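Local atomic coordinates of putative isohexenylglutaconyl-CoA hydratase (Pseudomonas aeruginosa, PDB entry 4ZU2), a protein that probably hydrates isohexenylglutaconyl-CoA in the bacterial breakdown of acyclic terpenes such as citronellate, as a member of the crotonase (enoyl-CoA hydratase/isomerase) family. Residues C122-G136 against F172-C186. Sequence-based numbering, arbitrary orientation.
Sequences CVSDVAIAAADAQFG and FDGREALRLGLVHFC
Ala127 meets His184 through both of its backbone polar atoms. Its N-H points at His184 ND1, 3.2 Å away and close to the imidazole plane, in a nearly straight bond (168°), so this ring nitrogen acts as acceptor. Ala127 O takes two donors, His184 N at 2.9 Å and Phe185 N at 3.2 Å, the latter in the carbonyl plane. The other ring nitrogen, His184 NE2, is hydrogen-bonded to Thr160 O of the second subunit, so the imidazole links strand 126-130 to that subunit. Ala129 N then gives a straight bond to Phe185 O (2.9 Å), continuing the parallel pairing that adds strand 185-187 beside strand 126-130 as the outermost strand, within this chain, of the main crotonase-fold sheet. The edge of the Phe185 ring meets Ile128 CG1 through CD2 (3.6 Å) and Val126 CG1 through CE2. After strand 126-130 a type I turn from Ala130 to Ala133 leads into strand 134-136 of a separate small sheet, where Phe135 and Phe172 form an antiparallel hydrogen-bonded pair. Phe135 N donates to Phe172 O nearly in line with the carbonyl bond (2.9 Å), and Phe172 N returns a longer, more bent bond to Phe135 O. With CG lying between the backbone N and carbonyl carbon (chi1 57°), Phe172 turns one ring face to Phe135 CB, which sits 3.6 Å from the ring centroid. The two ring planes are near parallel but slid apart, with little overlap. Ala177 CB covers a face of the Phe135 ring. Gly174 N, at the start of helix 174-179, has weak bonds to Ala131 O and Ala133 O, whereas Asp173, the N-cap residue of that helix, accepts from Glu176 N through OD1 (3.2 Å), the N-H arriving from above the carboxylate plane.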
loop_
_atom_site.group_PDB
_atom_site.type_symbol
_atom_site.label_atom_id
_atom_site.label_comp_id
_atom_site.label_asym_id
_atom_site.label_seq_id
_atom_site.Cartn_x
_atom_site.Cartn_y
_atom_site.Cartn_z
ATOM N N CYS A 122 -11.833 -6.666 -6.545
ATOM C CA CYS A 122 -10.917 -5.626 -6.127
ATOM C C CYS A 122 -11.629 -4.425 -5.566
ATOM O O CYS A 122 -10.985 -3.558 -5.009
ATOM C CB CYS A 122 -10.063 -5.177 -7.312
ATOM S SG CYS A 122 -8.707 -6.225 -7.783
ATOM N N VAL A 123 -12.947 -4.354 -5.734
ATOM C CA VAL A 123 -13.706 -3.203 -5.243
ATOM C C VAL A 123 -14.693 -3.552 -4.124
ATOM O O VAL A 123 -15.580 -2.755 -3.776
ATOM C CB VAL A 123 -14.425 -2.444 -6.390
ATOM C CG1 VAL A 123 -13.424 -2.106 -7.492
ATOM C CG2 VAL A 123 -15.580 -3.224 -6.934
ATOM N N SER A 124 -14.538 -4.739 -3.563
ATOM C CA SER A 124 -15.343 -5.124 -2.410
ATOM C C SER A 124 -14.745 -4.534 -1.097
ATOM O O SER A 124 -13.520 -4.350 -0.980
ATOM C CB SER A 124 -15.434 -6.656 -2.328
ATOM O OG SER A 124 -14.150 -7.231 -2.175
ATOM N N ASP A 125 -15.603 -4.249 -0.123
ATOM C CA ASP A 125 -15.145 -3.953 1.252
ATOM C C ASP A 125 -14.644 -5.223 1.975
ATOM O O ASP A 125 -13.711 -5.170 2.747
ATOM C CB ASP A 125 -16.245 -3.308 2.084
ATOM C CG ASP A 125 -16.772 -2.035 1.475
ATOM O OD1 ASP A 125 -15.943 -1.160 1.153
ATOM O OD2 ASP A 125 -18.002 -1.917 1.320
ATOM N N VAL A 126 -15.258 -6.353 1.679
ATOM C CA VAL A 126 -14.850 -7.639 2.214
ATOM C C VAL A 126 -14.957 -8.744 1.130
ATOM O O VAL A 126 -16.011 -8.972 0.523
ATOM C CB VAL A 126 -15.690 -8.000 3.488
ATOM C CG1 VAL A 126 -15.130 -9.254 4.210
ATOM C CG2 VAL A 126 -15.709 -6.837 4.445
ATOM N N ALA A 127 -13.830 -9.375 0.852
ATOM C CA ALA A 127 -13.755 -10.542 -0.041
ATOM C C ALA A 127 -13.389 -11.808 0.759
ATOM O O ALA A 127 -12.404 -11.830 1.539
ATOM C CB ALA A 127 -12.741 -10.317 -1.079
ATOM N N ILE A 128 -14.208 -12.835 0.582
ATOM C CA ILE A 128 -14.005 -14.149 1.183
ATOM C C ILE A 128 -13.843 -15.153 0.024
ATOM O O ILE A 128 -14.765 -15.338 -0.752
ATOM C CB ILE A 128 -15.233 -14.537 2.042
ATOM C CG1 ILE A 128 -15.490 -13.504 3.162
ATOM C CG2 ILE A 128 -15.054 -15.923 2.647
ATOM C CD1 ILE A 128 -16.939 -13.321 3.539
ATOM N N ALA A 129 -12.686 -15.797 -0.098
ATOM C CA ALA A 129 -12.442 -16.704 -1.229
ATOM C C ALA A 129 -12.359 -18.153 -0.787
ATOM O O ALA A 129 -11.967 -18.458 0.354
ATOM C CB ALA A 129 -11.175 -16.333 -1.940
ATOM N N ALA A 130 -12.744 -19.037 -1.705
ATOM C CA ALA A 130 -12.487 -20.471 -1.588
ATOM C C ALA A 130 -11.004 -20.715 -1.884
ATOM O O ALA A 130 -10.474 -20.157 -2.833
ATOM C CB ALA A 130 -13.330 -21.188 -2.589
ATOM N N ALA A 131 -10.326 -21.537 -1.086
ATOM C CA ALA A 131 -8.904 -21.810 -1.300
ATOM C C ALA A 131 -8.582 -22.288 -2.695
ATOM O O ALA A 131 -7.465 -22.091 -3.163
ATOM C CB ALA A 131 -8.400 -22.869 -0.294
ATOM N N ASP A 132 -9.526 -22.969 -3.338
ATOM C CA ASP A 132 -9.282 -23.505 -4.674
ATOM C C ASP A 132 -9.775 -22.540 -5.787
ATOM O O ASP A 132 -9.902 -22.926 -6.953
ATOM C CB ASP A 132 -9.921 -24.904 -4.808
ATOM C CG ASP A 132 -11.422 -24.902 -4.511
ATOM O OD1 ASP A 132 -11.974 -23.796 -4.334
ATOM O OD2 ASP A 132 -12.054 -25.994 -4.454
ATOM N N ALA A 133 -10.078 -21.297 -5.423
ATOM C CA ALA A 133 -10.447 -20.289 -6.408
ATOM C C ALA A 133 -9.221 -20.033 -7.260
ATOM O O ALA A 133 -8.115 -20.176 -6.763
ATOM C CB ALA A 133 -10.941 -19.022 -5.724
ATOM N N GLN A 134 -9.401 -19.738 -8.555
ATOM C CA GLN A 134 -8.271 -19.349 -9.397
ATOM C C GLN A 134 -8.442 -17.926 -9.972
ATOM O O GLN A 134 -9.363 -17.615 -10.757
ATOM C CB GLN A 134 -7.933 -20.389 -10.479
ATOM C CG GLN A 134 -7.024 -21.646 -10.058
ATOM C CD GLN A 134 -5.770 -21.362 -9.169
ATOM O OE1 GLN A 134 -5.900 -20.839 -8.074
ATOM N NE2 GLN A 134 -4.574 -21.774 -9.623
ATOM N N PHE A 135 -7.509 -17.086 -9.530
ATOM C CA PHE A 135 -7.407 -15.678 -9.853
ATOM C C PHE A 135 -6.399 -15.441 -10.962
ATOM O O PHE A 135 -5.428 -16.188 -11.120
ATOM C CB PHE A 135 -6.918 -14.885 -8.622
ATOM C CG PHE A 135 -7.818 -14.974 -7.452
ATOM C CD1 PHE A 135 -7.735 -16.064 -6.586
ATOM C CD2 PHE A 135 -8.744 -13.974 -7.191
ATOM C CE1 PHE A 135 -8.590 -16.157 -5.476
ATOM C CE2 PHE A 135 -9.604 -14.065 -6.101
ATOM C CZ PHE A 135 -9.527 -15.168 -5.242
ATOM N N GLY A 136 -6.622 -14.378 -11.725
ATOM C CA GLY A 136 -5.665 -14.002 -12.737
ATOM C C GLY A 136 -6.127 -12.814 -13.547
ATOM O O GLY A 136 -7.298 -12.429 -13.540
ATOM N N PHE A 172 -3.105 -18.024 -9.686
ATOM C CA PHE A 172 -2.806 -18.254 -8.277
ATOM C C PHE A 172 -4.114 -18.448 -7.555
ATOM O O PHE A 172 -5.178 -18.027 -8.048
ATOM C CB PHE A 172 -2.050 -17.084 -7.638
ATOM C CG PHE A 172 -2.766 -15.740 -7.732
ATOM C CD1 PHE A 172 -2.651 -14.959 -8.866
ATOM C CD2 PHE A 172 -3.549 -15.268 -6.689
ATOM C CE1 PHE A 172 -3.296 -13.732 -8.956
ATOM C CE2 PHE A 172 -4.202 -14.033 -6.774
ATOM C CZ PHE A 172 -4.078 -13.277 -7.919
ATOM N N ASP A 173 -4.031 -19.069 -6.381
ATOM C CA ASP A 173 -5.207 -19.513 -5.673
ATOM C C ASP A 173 -5.580 -18.639 -4.530
ATOM O O ASP A 173 -4.915 -17.630 -4.252
ATOM C CB ASP A 173 -5.032 -20.959 -5.194
ATOM C CG ASP A 173 -4.138 -21.081 -3.954
ATOM O OD1 ASP A 173 -3.173 -20.298 -3.765
ATOM O OD2 ASP A 173 -4.413 -22.000 -3.163
ATOM N N GLY A 174 -6.677 -19.037 -3.877
ATOM C CA GLY A 174 -7.173 -18.353 -2.717
ATOM C C GLY A 174 -6.168 -18.081 -1.600
ATOM O O GLY A 174 -6.206 -17.017 -0.983
ATOM N N ARG A 175 -5.304 -19.041 -1.291
ATOM C CA ARG A 175 -4.434 -18.896 -0.130
ATOM C C ARG A 175 -3.457 -17.789 -0.502
ATOM O O ARG A 175 -3.150 -16.944 0.303
ATOM C CB ARG A 175 -3.679 -20.197 0.240
ATOM C CG ARG A 175 -4.525 -21.474 0.570
ATOM C CD ARG A 175 -5.153 -21.496 2.002
ATOM N NE ARG A 175 -5.340 -22.862 2.513
ATOM C CZ ARG A 175 -6.377 -23.312 3.241
ATOM N NH1 ARG A 175 -7.394 -22.539 3.588
ATOM N NH2 ARG A 175 -6.399 -24.598 3.601
ATOM N N GLU A 176 -3.007 -17.797 -1.748
ATOM C CA GLU A 176 -2.159 -16.750 -2.268
ATOM C C GLU A 176 -2.871 -15.395 -2.286
ATOM O O GLU A 176 -2.209 -14.356 -2.154
ATOM C CB GLU A 176 -1.696 -17.105 -3.678
ATOM C CG GLU A 176 -1.004 -15.972 -4.410
ATOM C CD GLU A 176 0.441 -16.198 -4.679
ATOM O OE1 GLU A 176 1.257 -15.735 -3.865
ATOM O OE2 GLU A 176 0.773 -16.798 -5.712
ATOM N N ALA A 177 -4.197 -15.384 -2.437
ATOM C CA ALA A 177 -4.888 -14.113 -2.629
ATOM C C ALA A 177 -5.086 -13.423 -1.304
ATOM O O ALA A 177 -5.191 -12.216 -1.248
ATOM C CB ALA A 177 -6.187 -14.283 -3.329
ATOM N N LEU A 178 -5.146 -14.222 -0.246
ATOM C CA LEU A 178 -5.092 -13.747 1.121
ATOM C C LEU A 178 -3.703 -13.192 1.462
ATOM O O LEU A 178 -3.564 -12.168 2.141
ATOM C CB LEU A 178 -5.431 -14.917 2.037
ATOM C CG LEU A 178 -5.869 -14.694 3.484
ATOM C CD1 LEU A 178 -4.798 -15.218 4.411
ATOM C CD2 LEU A 178 -6.207 -13.240 3.769
ATOM N N ARG A 179 -2.667 -13.856 0.974
ATOM C CA ARG A 179 -1.304 -13.471 1.324
ATOM C C ARG A 179 -0.951 -12.111 0.723
ATOM O O ARG A 179 -0.304 -11.282 1.383
ATOM C CB ARG A 179 -0.302 -14.532 0.856
ATOM C CG ARG A 179 1.134 -14.172 1.210
ATOM C CD ARG A 179 2.130 -15.204 0.786
ATOM N NE ARG A 179 2.295 -15.255 -0.662
ATOM C CZ ARG A 179 3.082 -14.439 -1.359
ATOM N NH1 ARG A 179 3.780 -13.484 -0.747
ATOM N NH2 ARG A 179 3.159 -14.564 -2.679
ATOM N N LEU A 180 -1.401 -11.902 -0.523
ATOM C CA LEU A 180 -1.145 -10.679 -1.312
ATOM C C LEU A 180 -2.071 -9.535 -0.943
ATOM O O LEU A 180 -1.935 -8.440 -1.479
ATOM C CB LEU A 180 -1.289 -10.961 -2.829
ATOM C CG LEU A 180 -0.314 -11.927 -3.484
ATOM C CD1 LEU A 180 -0.702 -12.303 -4.924
ATOM C CD2 LEU A 180 1.043 -11.337 -3.481
ATOM N N GLY A 181 -3.014 -9.772 -0.034
ATOM C CA GLY A 181 -3.933 -8.729 0.402
ATOM C C GLY A 181 -5.083 -8.480 -0.569
ATOM O O GLY A 181 -5.759 -7.434 -0.533
ATOM N N LEU A 182 -5.333 -9.453 -1.437
ATOM C CA LEU A 182 -6.348 -9.296 -2.483
ATOM C C LEU A 182 -7.726 -9.563 -1.918
ATOM O O LEU A 182 -8.733 -8.939 -2.294
ATOM C CB LEU A 182 -6.055 -10.267 -3.639
ATOM C CG LEU A 182 -7.050 -10.193 -4.791
ATOM C CD1 LEU A 182 -7.386 -8.755 -5.158
ATOM C CD2 LEU A 182 -6.474 -10.928 -6.024
ATOM N N VAL A 183 -7.768 -10.531 -1.010
ATOM C CA VAL A 183 -8.990 -10.866 -0.294
ATOM C C VAL A 183 -8.661 -10.872 1.207
ATOM O O VAL A 183 -7.471 -10.896 1.601
ATOM C CB VAL A 183 -9.537 -12.237 -0.764
ATOM C CG1 VAL A 183 -9.748 -12.238 -2.296
ATOM C CG2 VAL A 183 -8.587 -13.394 -0.322
ATOM N N HIS A 184 -9.706 -10.832 2.027
ATOM C CA HIS A 184 -9.585 -10.678 3.479
ATOM C C HIS A 184 -9.637 -11.999 4.254
ATOM O O HIS A 184 -9.136 -12.063 5.359
ATOM C CB HIS A 184 -10.713 -9.786 3.991
ATOM C CG HIS A 184 -10.677 -8.378 3.477
ATOM N ND1 HIS A 184 -11.395 -7.975 2.380
ATOM C CD2 HIS A 184 -10.029 -7.279 3.940
ATOM C CE1 HIS A 184 -11.181 -6.684 2.171
ATOM N NE2 HIS A 184 -10.368 -6.239 3.106
ATOM N N PHE A 185 -10.279 -13.023 3.687
ATOM C CA PHE A 185 -10.346 -14.358 4.270
ATOM C C PHE A 185 -10.256 -15.441 3.172
ATOM O O PHE A 185 -10.823 -15.289 2.071
ATOM C CB PHE A 185 -11.700 -14.561 4.965
ATOM C CG PHE A 185 -12.063 -13.482 5.974
ATOM C CD1 PHE A 185 -11.445 -13.433 7.226
ATOM C CD2 PHE A 185 -13.054 -12.554 5.689
ATOM C CE1 PHE A 185 -11.795 -12.452 8.154
ATOM C CE2 PHE A 185 -13.406 -11.587 6.603
ATOM C CZ PHE A 185 -12.776 -11.531 7.842
ATOM N N CYS A 186 -9.600 -16.553 3.507
ATOM C CA CYS A 186 -9.585 -17.755 2.675
ATOM C C CYS A 186 -10.129 -18.918 3.502
ATOM O O CYS A 186 -9.564 -19.233 4.545
ATOM C CB CYS A 186 -8.148 -18.058 2.235
ATOM S SG CYS A 186 -7.954 -19.420 1.055
#